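PDB 2ISM: putative oxidoreductase from Thermus thermophilus, which is of uncharacterised function but folds as a six-bladed beta-propeller that carries a bound calcium ion and is probably an oxidoreductase. Local coordinates for residues 33-38 and 317-322; 75-80 and 92-97; 139-144 and 205-210; 147-152 and 169-174; 197-202 and 240-245. All coordinates share one frame; numbering follows the deposited sequence.

Contact 1. Residues 33-38 and 317-322; sequences PWALAF and LREVQV
At the junction of two beta-propeller blades, the indole of Trp34 carries Arg318 over one face: CD of Arg318 lies 3.8 Å from the centroid of the five-membered ring of Trp34. The guanidinium beyond it is turned almost parallel to the indole, the two planes differing by 16°. Trp34 NE1 and Arg318 NH1 come within 3.4 Å, but both are donors and no hydrogen bond joins them; NE of Arg318 bonds instead to Ser333, and NH2 forms a salt bridge with Asp336. At the far end of the contact the edge of the Phe38 ring is met by Gln321 CB. The two strands come from adjoining sheets, that of 317-322 also taking in strand 23-27, and run side by side in the same direction, with an angle of 6° between their short axes. They are joined through side chains, chiefly that of Glu319. With CG anti to the backbone N (chi1 165°) and a bend at the next bond, its carboxylate reaches the other strand, where OE2 accepts from Leu36 N at 3.0 Å through its anti lone pair. OE1 takes Val320 N at 2.8 Å and also Asn272. A second donor, Gln321 NE2, approaches Glu319 OE2 from above the carboxylate plane at 3.0 Å. The same amide nitrogen, Gln321 NE2, lies 2.6 Å from Leu36 O, where the angle at the hydrogen makes the bond a weak one.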
# COMPACT_ATOMS: atom_id res chain seq x y z
N PRO B 33 -0.88 -2.37 -24.61
CA PRO B 33 -1.48 -1.30 -23.81
C PRO B 33 -0.33 -0.50 -23.20
O PRO B 33 0.31 -0.92 -22.23
CB PRO B 33 -2.30 -2.06 -22.77
CG PRO B 33 -1.59 -3.38 -22.66
CD PRO B 33 -1.26 -3.70 -24.09
N TRP B 34 -0.07 0.66 -23.80
CA TRP B 34 1.05 1.52 -23.41
C TRP B 34 0.86 2.37 -22.17
O TRP B 34 1.82 2.60 -21.43
CB TRP B 34 1.38 2.44 -24.59
CG TRP B 34 2.83 2.58 -24.88
CD1 TRP B 34 3.59 1.80 -25.71
CD2 TRP B 34 3.71 3.58 -24.36
NE1 TRP B 34 4.89 2.25 -25.74
CE2 TRP B 34 4.99 3.34 -24.92
CE3 TRP B 34 3.55 4.66 -23.48
CZ2 TRP B 34 6.10 4.14 -24.62
CZ3 TRP B 34 4.65 5.46 -23.18
CH2 TRP B 34 5.91 5.19 -23.75
N ALA B 35 -0.36 2.85 -21.96
CA ALA B 35 -0.66 3.71 -20.82
C ALA B 35 -2.10 3.56 -20.36
O ALA B 35 -2.98 3.18 -21.14
CB ALA B 35 -0.39 5.17 -21.19
N LEU B 36 -2.34 3.88 -19.09
CA LEU B 36 -3.65 3.81 -18.48
C LEU B 36 -4.05 5.16 -17.92
O LEU B 36 -3.20 5.95 -17.51
CB LEU B 36 -3.66 2.81 -17.32
CG LEU B 36 -3.32 1.35 -17.62
CD1 LEU B 36 -3.29 0.56 -16.32
CD2 LEU B 36 -4.36 0.78 -18.58
N ALA B 37 -5.35 5.43 -17.92
CA ALA B 37 -5.91 6.67 -17.39
C ALA B 37 -7.17 6.26 -16.64
O ALA B 37 -8.01 5.56 -17.19
CB ALA B 37 -6.25 7.65 -18.51
N PHE B 38 -7.29 6.70 -15.40
CA PHE B 38 -8.45 6.35 -14.58
C PHE B 38 -9.46 7.49 -14.55
O PHE B 38 -9.16 8.58 -14.07
CB PHE B 38 -7.98 6.01 -13.16
CG PHE B 38 -7.00 4.86 -13.11
CD1 PHE B 38 -7.45 3.55 -13.07
CD2 PHE B 38 -5.63 5.10 -13.13
CE1 PHE B 38 -6.55 2.48 -13.05
CE2 PHE B 38 -4.72 4.04 -13.12
CZ PHE B 38 -5.18 2.73 -13.08
N LEU B 317 6.42 -6.52 -19.13
CA LEU B 317 5.56 -5.56 -18.44
C LEU B 317 5.90 -4.09 -18.70
O LEU B 317 7.00 -3.65 -18.41
CB LEU B 317 5.73 -5.69 -16.92
CG LEU B 317 5.50 -7.10 -16.35
CD1 LEU B 317 5.55 -7.05 -14.83
CD2 LEU B 317 4.15 -7.65 -16.81
N ARG B 318 4.94 -3.34 -19.25
CA ARG B 318 5.19 -1.94 -19.57
C ARG B 318 4.63 -0.74 -18.80
O ARG B 318 5.38 0.18 -18.46
CB ARG B 318 4.62 -1.78 -20.99
CG ARG B 318 5.04 -0.48 -21.68
CD ARG B 318 4.56 -0.45 -23.13
NE ARG B 318 5.36 -1.29 -24.03
CZ ARG B 318 6.56 -0.95 -24.51
NH1 ARG B 318 7.10 0.22 -24.18
NH2 ARG B 318 7.20 -1.76 -25.34
N GLU B 319 3.33 -0.73 -18.54
CA GLU B 319 2.71 0.37 -17.81
C GLU B 319 2.57 -0.09 -16.36
O GLU B 319 2.45 -1.28 -16.08
CB GLU B 319 1.32 0.73 -18.36
CG GLU B 319 0.46 1.62 -17.44
CD GLU B 319 0.99 3.04 -17.29
OE1 GLU B 319 2.16 3.21 -16.90
OE2 GLU B 319 0.23 4.00 -17.57
N VAL B 320 2.62 0.86 -15.44
CA VAL B 320 2.45 0.58 -14.02
C VAL B 320 2.01 1.88 -13.35
O VAL B 320 2.72 2.89 -13.39
CB VAL B 320 3.76 0.04 -13.36
CG1 VAL B 320 4.94 0.93 -13.70
CG2 VAL B 320 3.58 -0.06 -11.85
N GLN B 321 0.83 1.85 -12.75
CA GLN B 321 0.26 3.01 -12.08
C GLN B 321 -0.59 2.62 -10.89
O GLN B 321 -1.21 1.56 -10.89
CB GLN B 321 -0.63 3.81 -13.03
CG GLN B 321 0.07 4.74 -13.98
CD GLN B 321 -0.85 5.85 -14.44
OE1 GLN B 321 -1.15 6.77 -13.69
NE2 GLN B 321 -1.31 5.75 -15.68
N VAL B 322 -0.63 3.49 -9.90
CA VAL B 322 -1.44 3.24 -8.72
C VAL B 322 -2.83 3.76 -9.06
O VAL B 322 -2.98 4.90 -9.49
CB VAL B 322 -0.90 4.01 -7.49
CG1 VAL B 322 -1.77 3.71 -6.27
CG2 VAL B 322 0.53 3.60 -7.22

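Contact 2. Residues 75-80 and 92-97; sequences SGLLGL and VYAYRT
Tyr95 and Leu78 extend together from neighbouring strands of a buried beta hairpin. Tyr95 CB sits 3.6 Å from Gly79 N, close to the backbone of the partner strand. With CG anti to the backbone N (chi1 -176°), the ring continues beside Leu78, whose CD1 is 3.8 Å from Tyr95 CD2 and scarcely farther from CE2. At the tip, OH makes a weak hydrogen bond to Ser136 O.

The antiparallel pairing shifts by one residue along the hairpin: Leu77 stands opposite Arg96, but Leu80 opposite Ala94, a beta bulge. Before the bulge, Thr97 N donates to Gly76 O, and Gly76 N returns a bond to the side-chain OG1 of Thr97 at 3.1 Å, so that Thr97 grips one glycine by both its peptide groups. The bond from Leu78 N to Tyr95 O is weak. After the bulge, Tyr95 N reaches Gly79 O at 3.0 Å. On the other side of the sheet from Tyr95, Leu80 CD1 packs 3.8 Å from Val92 CG1 and also touches Ala94 CB.

The hairpin forms half of a four-stranded propeller blade, with strand 104-112 next to 92-98. Leu77 and Leu80 face strand 44-48 of one adjoining sheet, while Tyr95 reaches toward Val150 and Thr152 by strand 148-151 of another.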
# COMPACT_ATOMS: atom_id res chain seq x y z
N SER B 75 7.18 3.00 -32.14
CA SER B 75 6.29 4.16 -32.26
C SER B 75 4.81 3.84 -32.46
O SER B 75 4.43 2.70 -32.71
CB SER B 75 6.78 5.05 -33.41
OG SER B 75 8.09 5.54 -33.16
N GLY B 76 3.98 4.88 -32.36
CA GLY B 76 2.53 4.75 -32.54
C GLY B 76 1.83 5.59 -31.49
O GLY B 76 2.22 6.73 -31.25
N LEU B 77 0.78 5.04 -30.87
CA LEU B 77 0.07 5.76 -29.82
C LEU B 77 0.56 5.45 -28.41
O LEU B 77 0.09 4.51 -27.77
CB LEU B 77 -1.40 5.35 -29.77
CG LEU B 77 -2.21 5.95 -28.61
CD1 LEU B 77 -2.19 7.48 -28.68
CD2 LEU B 77 -3.64 5.43 -28.69
N LEU B 78 1.49 6.25 -27.91
CA LEU B 78 2.04 5.98 -26.58
C LEU B 78 1.72 6.35 -25.13
O LEU B 78 1.45 5.48 -24.31
CB LEU B 78 3.48 6.46 -26.75
CG LEU B 78 4.12 6.00 -28.07
CD1 LEU B 78 5.49 6.65 -28.25
CD2 LEU B 78 4.24 4.46 -28.09
N GLY B 79 1.76 7.65 -24.82
CA GLY B 79 1.50 8.11 -23.47
C GLY B 79 0.07 8.61 -23.48
O GLY B 79 -0.47 8.98 -24.53
N LEU B 80 -0.54 8.65 -22.29
CA LEU B 80 -1.93 9.10 -22.15
C LEU B 80 -2.10 9.73 -20.77
O LEU B 80 -1.60 9.19 -19.78
CB LEU B 80 -2.87 7.90 -22.29
CG LEU B 80 -4.38 8.13 -22.43
CD1 LEU B 80 -4.69 8.67 -23.81
CD2 LEU B 80 -5.11 6.81 -22.21
N VAL B 92 -8.27 14.97 -22.77
CA VAL B 92 -7.47 13.77 -22.60
C VAL B 92 -6.22 14.01 -23.45
O VAL B 92 -6.32 14.30 -24.64
CB VAL B 92 -8.20 12.51 -23.11
CG1 VAL B 92 -7.27 11.30 -23.02
CG2 VAL B 92 -9.46 12.26 -22.29
N TYR B 93 -5.05 13.90 -22.83
CA TYR B 93 -3.81 14.12 -23.56
C TYR B 93 -3.22 12.80 -24.02
O TYR B 93 -3.35 11.78 -23.35
CB TYR B 93 -2.80 14.87 -22.67
CG TYR B 93 -3.22 16.30 -22.39
CD1 TYR B 93 -2.55 17.37 -23.00
CD2 TYR B 93 -4.29 16.58 -21.55
CE1 TYR B 93 -2.94 18.68 -22.77
CE2 TYR B 93 -4.69 17.90 -21.31
CZ TYR B 93 -4.01 18.94 -21.93
OH TYR B 93 -4.42 20.24 -21.71
N ALA B 94 -2.60 12.83 -25.19
CA ALA B 94 -1.99 11.63 -25.74
C ALA B 94 -0.74 11.99 -26.53
O ALA B 94 -0.69 13.04 -27.17
CB ALA B 94 -2.99 10.91 -26.65
N TYR B 95 0.25 11.11 -26.45
CA TYR B 95 1.52 11.27 -27.16
C TYR B 95 1.46 10.30 -28.33
O TYR B 95 1.21 9.11 -28.12
CB TYR B 95 2.68 10.88 -26.23
CG TYR B 95 4.08 11.11 -26.80
CD1 TYR B 95 4.91 12.10 -26.27
CD2 TYR B 95 4.58 10.30 -27.82
CE1 TYR B 95 6.21 12.28 -26.76
CE2 TYR B 95 5.88 10.48 -28.32
CZ TYR B 95 6.69 11.47 -27.78
OH TYR B 95 7.97 11.65 -28.24
N ARG B 96 1.69 10.78 -29.55
CA ARG B 96 1.64 9.88 -30.70
C ARG B 96 2.64 10.21 -31.80
O ARG B 96 3.07 11.36 -31.95
CB ARG B 96 0.24 9.88 -31.33
CG ARG B 96 -0.13 11.20 -32.01
CD ARG B 96 -1.33 11.06 -32.93
NE ARG B 96 -1.73 12.35 -33.49
CZ ARG B 96 -2.71 12.52 -34.38
NH1 ARG B 96 -3.40 11.48 -34.81
NH2 ARG B 96 -3.00 13.74 -34.81
N THR B 97 3.01 9.19 -32.56
CA THR B 97 3.91 9.35 -33.69
C THR B 97 2.95 9.46 -34.88
O THR B 97 2.09 8.59 -35.07
CB THR B 97 4.80 8.11 -33.90
OG1 THR B 97 5.34 7.68 -32.64
CG2 THR B 97 5.95 8.43 -34.85

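Contact 3. Residues 139-144 and 205-210; sequences RIAFGP and QGLAWH
At this junction between two neighbouring blades of the beta-propeller, the Trp209 indole packs against Gly143 and Pro144, just after strand 140-142. The two residues share one face of the ring system: Gly143 CA stands 3.5 Å from the centroid of the six-membered ring of Trp209, and Pro144 CD 3.3 Å from that of the five-membered ring. Both are CH-pi contacts, the proline carbon only 6° off the normal. Because Gly143 has no side chain, its backbone can lie directly on the indole. Ala141 CB meets the ring at its edge, 3.9 Å from Trp209 CZ3. Leu207, two residues before Trp209, places CD1 3.7 Å from Arg139 O and 4.2 Å from Ala141 CB. Arg139 bends back toward the carbonyl of Gln205, but that oxygen is crowded in the model and the details there are doubtful; Arg139 NH1 bonds to Trp34 O. Outside the two segments, the Trp209 ring also meets Tyr149 edge-to-face.

The segments run in nearly the same direction, 11° apart, yet no backbone hydrogen bond joins them. First strands of successive sheets that run nearly parallel and meet through side chains are those of a beta-propeller, where they line the central axis.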
# COMPACT_ATOMS: atom_id res chain seq x y z
N ARG B 139 6.25 8.78 -22.76
CA ARG B 139 5.52 8.80 -21.50
C ARG B 139 5.13 10.24 -21.14
O ARG B 139 5.95 11.15 -21.20
CB ARG B 139 6.40 8.21 -20.38
CG ARG B 139 5.69 8.02 -19.05
CD ARG B 139 4.59 6.97 -19.14
NE ARG B 139 5.11 5.67 -19.55
CZ ARG B 139 4.34 4.64 -19.92
NH1 ARG B 139 3.03 4.77 -19.92
NH2 ARG B 139 4.89 3.49 -20.30
N ILE B 140 3.86 10.44 -20.78
CA ILE B 140 3.41 11.77 -20.40
C ILE B 140 2.61 11.66 -19.12
O ILE B 140 1.95 10.65 -18.87
CB ILE B 140 2.54 12.45 -21.49
CG1 ILE B 140 1.23 11.69 -21.69
CG2 ILE B 140 3.32 12.55 -22.78
CD1 ILE B 140 0.22 12.42 -22.60
N ALA B 141 2.66 12.71 -18.30
CA ALA B 141 1.93 12.72 -17.05
C ALA B 141 1.97 14.10 -16.44
O ALA B 141 2.92 14.85 -16.63
CB ALA B 141 2.54 11.71 -16.08
N PHE B 142 0.92 14.43 -15.69
CA PHE B 142 0.84 15.71 -15.02
C PHE B 142 1.40 15.53 -13.62
O PHE B 142 0.99 14.61 -12.90
CB PHE B 142 -0.61 16.18 -14.99
CG PHE B 142 -1.11 16.66 -16.33
CD1 PHE B 142 -0.87 17.96 -16.75
CD2 PHE B 142 -1.78 15.79 -17.18
CE1 PHE B 142 -1.28 18.40 -18.02
CE2 PHE B 142 -2.20 16.21 -18.45
CZ PHE B 142 -1.95 17.51 -18.87
N GLY B 143 2.34 16.38 -13.25
CA GLY B 143 2.96 16.26 -11.94
C GLY B 143 2.23 16.99 -10.82
O GLY B 143 1.17 17.58 -11.04
N PRO B 144 2.78 16.95 -9.60
CA PRO B 144 2.20 17.60 -8.42
C PRO B 144 2.03 19.10 -8.62
O PRO B 144 1.22 19.74 -7.95
CB PRO B 144 3.21 17.29 -7.31
CG PRO B 144 3.80 15.98 -7.74
CD PRO B 144 3.98 16.17 -9.23
N GLN B 205 11.00 6.34 -20.70
CA GLN B 205 9.58 6.04 -20.86
C GLN B 205 8.81 6.12 -19.54
O GLN B 205 7.58 6.03 -19.53
CB GLN B 205 9.39 4.76 -21.67
CG GLN B 205 9.96 4.82 -23.09
CD GLN B 205 9.73 3.53 -23.86
OE1 GLN B 205 9.57 2.47 -23.27
NE2 GLN B 205 9.73 3.62 -25.19
N GLY B 206 9.53 6.31 -18.45
CA GLY B 206 8.89 6.41 -17.15
C GLY B 206 8.90 7.73 -16.42
O GLY B 206 9.86 8.49 -16.51
N LEU B 207 7.82 8.01 -15.69
CA LEU B 207 7.68 9.24 -14.91
C LEU B 207 6.93 8.92 -13.64
O LEU B 207 5.82 8.39 -13.68
CB LEU B 207 6.88 10.29 -15.69
CG LEU B 207 7.49 10.95 -16.94
CD1 LEU B 207 6.44 11.79 -17.64
CD2 LEU B 207 8.68 11.80 -16.53
N ALA B 208 7.52 9.24 -12.49
CA ALA B 208 6.87 8.98 -11.21
C ALA B 208 7.35 9.99 -10.17
O ALA B 208 8.53 10.33 -10.13
CB ALA B 208 7.17 7.56 -10.76
N TRP B 209 6.43 10.46 -9.34
CA TRP B 209 6.78 11.43 -8.29
C TRP B 209 6.71 10.81 -6.90
O TRP B 209 5.74 10.13 -6.56
CB TRP B 209 5.84 12.64 -8.38
CG TRP B 209 6.15 13.56 -9.53
CD1 TRP B 209 7.02 14.61 -9.54
CD2 TRP B 209 5.59 13.48 -10.85
NE1 TRP B 209 7.04 15.20 -10.78
CE2 TRP B 209 6.18 14.53 -11.61
CE3 TRP B 209 4.66 12.64 -11.47
CZ2 TRP B 209 5.86 14.75 -12.95
CZ3 TRP B 209 4.35 12.86 -12.81
CH2 TRP B 209 4.95 13.91 -13.54
N HIS B 210 7.74 11.05 -6.10
CA HIS B 210 7.78 10.53 -4.74
C HIS B 210 6.67 11.23 -3.96
O HIS B 210 6.62 12.46 -3.88
CB HIS B 210 9.15 10.83 -4.11
CG HIS B 210 9.41 10.09 -2.84
ND1 HIS B 210 8.74 10.37 -1.67
CD2 HIS B 210 10.26 9.07 -2.56
CE1 HIS B 210 9.17 9.55 -0.71
NE2 HIS B 210 10.08 8.75 -1.23

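Contact 4. Residues 147-152 and 169-174; sequences MLYVTT and GKILRL
Val150 and Leu172 form the tight middle of this antiparallel pair, their CB atoms 4.1 Å apart and their backbones joined by reciprocal hydrogen bonds. Of these, Leu172 N to Val150 O is the shorter at 2.7 Å. Leu148 and Leu174 repeat the pattern two residues along, at the next hydrogen-bonded pair. The other end is closed by Thr152: OG1, held between the backbone N and the carbonyl carbon (chi1 70°), accepts from Lys170 N at 3.0 Å, while Thr152 N donates to Lys170 O. The same hydroxyl is also bonded to Leu167 O.

Toward Met147 and Arg173 the contact is partly open to solvent and is built from long side chains. Arg173 runs alongside Tyr149, with CG 3.9 Å from the centroid of the Tyr149 ring, over its face, and CD 3.2 Å from Tyr149 OH. The guanidinium is turned 64° from that ring. Asp145 ties this end together, taking a salt bridge from Arg173 NH1 and a hydrogen bond with Tyr149 OH. Met147 CB leans on Arg173 CG at 3.7 Å.

Regular antiparallel pairing of this kind, buried at the Thr152 end and looser at the Met147 end, is here that of the two middle strands in a four-stranded propeller blade.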
# COMPACT_ATOMS: atom_id res chain seq x y z
N MET B 147 1.79 20.60 -13.94
CA MET B 147 2.39 20.77 -15.26
C MET B 147 2.49 19.45 -16.01
O MET B 147 2.52 18.38 -15.41
CB MET B 147 3.77 21.40 -15.13
CG MET B 147 3.75 22.74 -14.39
SD MET B 147 2.73 23.97 -15.25
CE MET B 147 3.83 25.28 -15.37
N LEU B 148 2.54 19.54 -17.34
CA LEU B 148 2.63 18.36 -18.19
C LEU B 148 4.08 17.97 -18.48
O LEU B 148 4.82 18.74 -19.09
CB LEU B 148 1.89 18.60 -19.51
CG LEU B 148 2.01 17.48 -20.55
CD1 LEU B 148 1.45 16.19 -19.98
CD2 LEU B 148 1.26 17.88 -21.81
N TYR B 149 4.47 16.78 -18.05
CA TYR B 149 5.81 16.27 -18.28
C TYR B 149 5.77 15.29 -19.44
O TYR B 149 4.88 14.44 -19.51
CB TYR B 149 6.34 15.59 -17.02
CG TYR B 149 6.66 16.56 -15.90
CD1 TYR B 149 7.98 16.84 -15.55
CD2 TYR B 149 5.64 17.20 -15.19
CE1 TYR B 149 8.28 17.74 -14.52
CE2 TYR B 149 5.92 18.10 -14.16
CZ TYR B 149 7.25 18.36 -13.83
OH TYR B 149 7.55 19.23 -12.80
N VAL B 150 6.76 15.40 -20.33
CA VAL B 150 6.83 14.56 -21.53
C VAL B 150 8.22 13.97 -21.74
O VAL B 150 9.20 14.72 -21.76
CB VAL B 150 6.49 15.40 -22.78
CG1 VAL B 150 6.39 14.50 -24.01
CG2 VAL B 150 5.19 16.18 -22.55
N THR B 151 8.32 12.66 -21.91
CA THR B 151 9.63 12.06 -22.16
C THR B 151 9.77 11.85 -23.67
O THR B 151 8.79 11.55 -24.35
CB THR B 151 9.82 10.69 -21.44
OG1 THR B 151 8.99 9.69 -22.05
CG2 THR B 151 9.45 10.81 -19.97
N THR B 152 10.98 12.03 -24.19
CA THR B 152 11.23 11.86 -25.62
C THR B 152 12.53 11.10 -25.84
O THR B 152 13.45 11.18 -25.02
CB THR B 152 11.34 13.21 -26.36
OG1 THR B 152 12.56 13.87 -25.97
CG2 THR B 152 10.16 14.10 -26.02
N GLY B 169 15.52 13.23 -26.72
CA GLY B 169 16.40 12.79 -25.65
C GLY B 169 16.24 13.72 -24.46
O GLY B 169 17.21 14.04 -23.78
N LYS B 170 15.00 14.13 -24.22
CA LYS B 170 14.69 15.07 -23.15
C LYS B 170 13.48 14.68 -22.32
O LYS B 170 12.79 13.70 -22.60
CB LYS B 170 14.34 16.44 -23.75
CG LYS B 170 15.33 17.02 -24.76
CD LYS B 170 16.61 17.49 -24.10
CE LYS B 170 17.43 18.35 -25.05
NZ LYS B 170 17.83 17.61 -26.29
N ILE B 171 13.25 15.47 -21.28
CA ILE B 171 12.06 15.37 -20.47
C ILE B 171 11.61 16.82 -20.58
O ILE B 171 12.37 17.74 -20.25
CB ILE B 171 12.31 15.00 -18.99
CG1 ILE B 171 12.64 13.51 -18.88
CG2 ILE B 171 11.05 15.28 -18.17
CD1 ILE B 171 12.83 13.02 -17.45
N LEU B 172 10.41 17.03 -21.10
CA LEU B 172 9.89 18.37 -21.28
C LEU B 172 8.84 18.68 -20.22
O LEU B 172 8.24 17.76 -19.66
CB LEU B 172 9.25 18.49 -22.67
CG LEU B 172 10.03 17.88 -23.84
CD1 LEU B 172 9.18 17.91 -25.10
CD2 LEU B 172 11.33 18.63 -24.04
N ARG B 173 8.64 19.96 -19.94
CA ARG B 173 7.63 20.37 -18.97
C ARG B 173 6.84 21.54 -19.55
O ARG B 173 7.41 22.58 -19.88
CB ARG B 173 8.25 20.78 -17.64
CG ARG B 173 7.19 20.95 -16.56
CD ARG B 173 7.78 21.36 -15.23
NE ARG B 173 8.36 22.69 -15.30
CZ ARG B 173 8.42 23.53 -14.27
NH1 ARG B 173 7.93 23.17 -13.10
NH2 ARG B 173 8.97 24.73 -14.42
N LEU B 174 5.54 21.35 -19.68
CA LEU B 174 4.67 22.36 -20.26
C LEU B 174 3.47 22.67 -19.37
O LEU B 174 3.20 21.96 -18.42
CB LEU B 174 4.14 21.84 -21.60
CG LEU B 174 5.05 21.03 -22.51
CD1 LEU B 174 4.21 20.38 -23.61
CD2 LEU B 174 6.13 21.92 -23.11

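Contact 5. Residues 197-202 and 240-245; sequences YSLGHR and GGNYGW. With CA (calcium ion), chain E.
Segments 197-202 and 240-245 run in the same direction, 5° apart end to end, and the backbone bonds between them begin with Gly240 N to Tyr197 O at 2.7 Å. Leu199 is then held through both its N and its O, the N donating to Gly241 O at 3.0 Å and the O accepting from Tyr243 N at 2.8 Å. The paired segments lie beside a calcium site in the propeller loops and include an Asx turn, in which Asn242 OD1 accepts from Gly244 N. The amide nitrogen of Asn242 is bonded to Gln162.

His201 lies beside Tyr243 with the ring planes 16° apart, but the rings are slid so far that they barely overlap, their centroids 5.1 Å apart. Ser198 OG and Glu220 hold the two nitrogens of the imidazole. Arg202 crosses the Trp245 indole: CB stands 3.6 Å from the centroid of the five-membered ring, over the face, and the extended chain carries CG past CE2 and CD over the six-membered ring. The guanidinium adds at most a weak cation-pi attraction; NE forms a salt bridge with Glu226, while Trp245 NE1 bonds to Glu154.

Tyr243 binds calcium through its carbonyl O at 2.5 Å, joined by Glu233 and four waters. One of those waters, 2.7 Å from the calcium, donates at 2.7 Å to Gly200 O, which also accepts from Trp245 N.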
# COMPACT_ATOMS: atom_id res chain seq x y z
N TYR B 197 13.12 20.42 -19.74
CA TYR B 197 13.21 20.36 -18.29
C TYR B 197 14.54 19.68 -17.92
O TYR B 197 15.26 20.16 -17.05
CB TYR B 197 12.05 19.56 -17.71
CG TYR B 197 11.93 19.62 -16.20
CD1 TYR B 197 11.56 20.80 -15.56
CD2 TYR B 197 12.18 18.49 -15.42
CE1 TYR B 197 11.42 20.86 -14.17
CE2 TYR B 197 12.05 18.53 -14.03
CZ TYR B 197 11.67 19.72 -13.42
OH TYR B 197 11.51 19.75 -12.05
N SER B 198 14.84 18.56 -18.59
CA SER B 198 16.10 17.85 -18.37
C SER B 198 16.59 17.27 -19.70
O SER B 198 15.79 17.06 -20.62
CB SER B 198 15.94 16.72 -17.33
OG SER B 198 15.06 15.70 -17.76
N LEU B 199 17.89 17.03 -19.82
CA LEU B 199 18.44 16.51 -21.06
C LEU B 199 19.40 15.35 -20.82
O LEU B 199 19.61 14.95 -19.68
CB LEU B 199 19.17 17.63 -21.83
CG LEU B 199 20.44 18.20 -21.18
CD1 LEU B 199 21.29 18.89 -22.24
CD2 LEU B 199 20.07 19.17 -20.06
N GLY B 200 19.99 14.84 -21.89
CA GLY B 200 20.92 13.73 -21.76
C GLY B 200 20.26 12.39 -21.52
O GLY B 200 20.79 11.54 -20.81
N HIS B 201 19.07 12.21 -22.09
CA HIS B 201 18.33 10.95 -21.94
C HIS B 201 18.18 10.17 -23.24
O HIS B 201 17.76 10.73 -24.26
CB HIS B 201 16.87 11.23 -21.58
CG HIS B 201 16.70 11.99 -20.30
ND1 HIS B 201 16.91 11.43 -19.07
CD2 HIS B 201 16.37 13.29 -20.07
CE1 HIS B 201 16.73 12.34 -18.13
NE2 HIS B 201 16.40 13.48 -18.71
N ARG B 202 18.53 8.89 -23.21
CA ARG B 202 18.43 8.02 -24.39
C ARG B 202 17.03 7.71 -24.91
O ARG B 202 16.67 8.12 -26.01
CB ARG B 202 19.14 6.71 -24.06
CG ARG B 202 19.31 5.77 -25.24
CD ARG B 202 20.21 4.59 -24.87
NE ARG B 202 20.26 3.57 -25.91
CZ ARG B 202 19.27 2.73 -26.19
NH1 ARG B 202 18.13 2.80 -25.52
NH2 ARG B 202 19.41 1.83 -27.16
N GLY B 240 16.90 21.23 -15.14
CA GLY B 240 18.15 21.56 -15.81
C GLY B 240 19.18 20.45 -15.78
O GLY B 240 20.26 20.60 -16.35
N GLY B 241 18.86 19.34 -15.12
CA GLY B 241 19.81 18.24 -15.03
C GLY B 241 20.16 17.60 -16.36
O GLY B 241 19.31 17.47 -17.24
N ASN B 242 21.42 17.21 -16.51
CA ASN B 242 21.90 16.55 -17.72
C ASN B 242 22.24 15.14 -17.29
O ASN B 242 23.11 14.93 -16.44
CB ASN B 242 23.16 17.24 -18.25
CG ASN B 242 23.58 16.73 -19.61
OD1 ASN B 242 23.55 15.52 -19.87
ND2 ASN B 242 24.00 17.64 -20.48
N TYR B 243 21.55 14.16 -17.86
CA TYR B 243 21.79 12.79 -17.45
C TYR B 243 22.80 11.96 -18.22
O TYR B 243 22.72 10.75 -18.26
CB TYR B 243 20.44 12.09 -17.28
CG TYR B 243 19.72 12.70 -16.10
CD1 TYR B 243 19.86 12.17 -14.81
CD2 TYR B 243 19.05 13.92 -16.23
CE1 TYR B 243 19.38 12.84 -13.69
CE2 TYR B 243 18.56 14.60 -15.11
CZ TYR B 243 18.74 14.06 -13.85
OH TYR B 243 18.31 14.77 -12.75
N GLY B 244 23.76 12.64 -18.84
CA GLY B 244 24.85 11.95 -19.52
C GLY B 244 24.81 11.30 -20.89
O GLY B 244 25.85 11.25 -21.54
N TRP B 245 23.67 10.79 -21.34
CA TRP B 245 23.64 10.16 -22.65
C TRP B 245 23.93 11.17 -23.76
O TRP B 245 23.37 12.26 -23.77
CB TRP B 245 22.27 9.50 -22.90
CG TRP B 245 22.19 8.80 -24.24
CD1 TRP B 245 21.50 9.22 -25.34
CD2 TRP B 245 22.82 7.57 -24.60
NE1 TRP B 245 21.68 8.33 -26.38
CE2 TRP B 245 22.48 7.31 -25.95
CE3 TRP B 245 23.65 6.66 -23.92
CZ2 TRP B 245 22.94 6.17 -26.63
CZ3 TRP B 245 24.11 5.53 -24.60
CH2 TRP B 245 23.75 5.30 -25.94
CA CA E . 22.37 8.33 -17.83
O HOH W 1 20.43 9.26 -19.41
O HOH W 2 24.94 8.11 -16.94
O HOH W 3 21.94 9.16 -15.22
O HOH W 4 23.46 7.55 -20.28

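Overall arrangement
Contact 1 joins two adjoining blades, closing the ring between distant parts of the chain; contacts 2 to 5 lie within that loop. Arg139 NH1 of contact 3 bonds to Trp34 O of contact 1 at 2.9 Å, the centres about 12 Å apart. Contacts 3, 4 and 5 meet in one sheet: contact 4 pairs its middle strands, while contacts 3 and 5 start from its outermost strands; centres of 3 and 4 are about 9 Å apart, of 4 and 5 about 11 Å. Contact 2 packs against 1, 3 and 4. Calcium belongs to contact 5, centred about 24 Å from contact 1, and lies about 11 Å from the Ile171 side chain of contact 4.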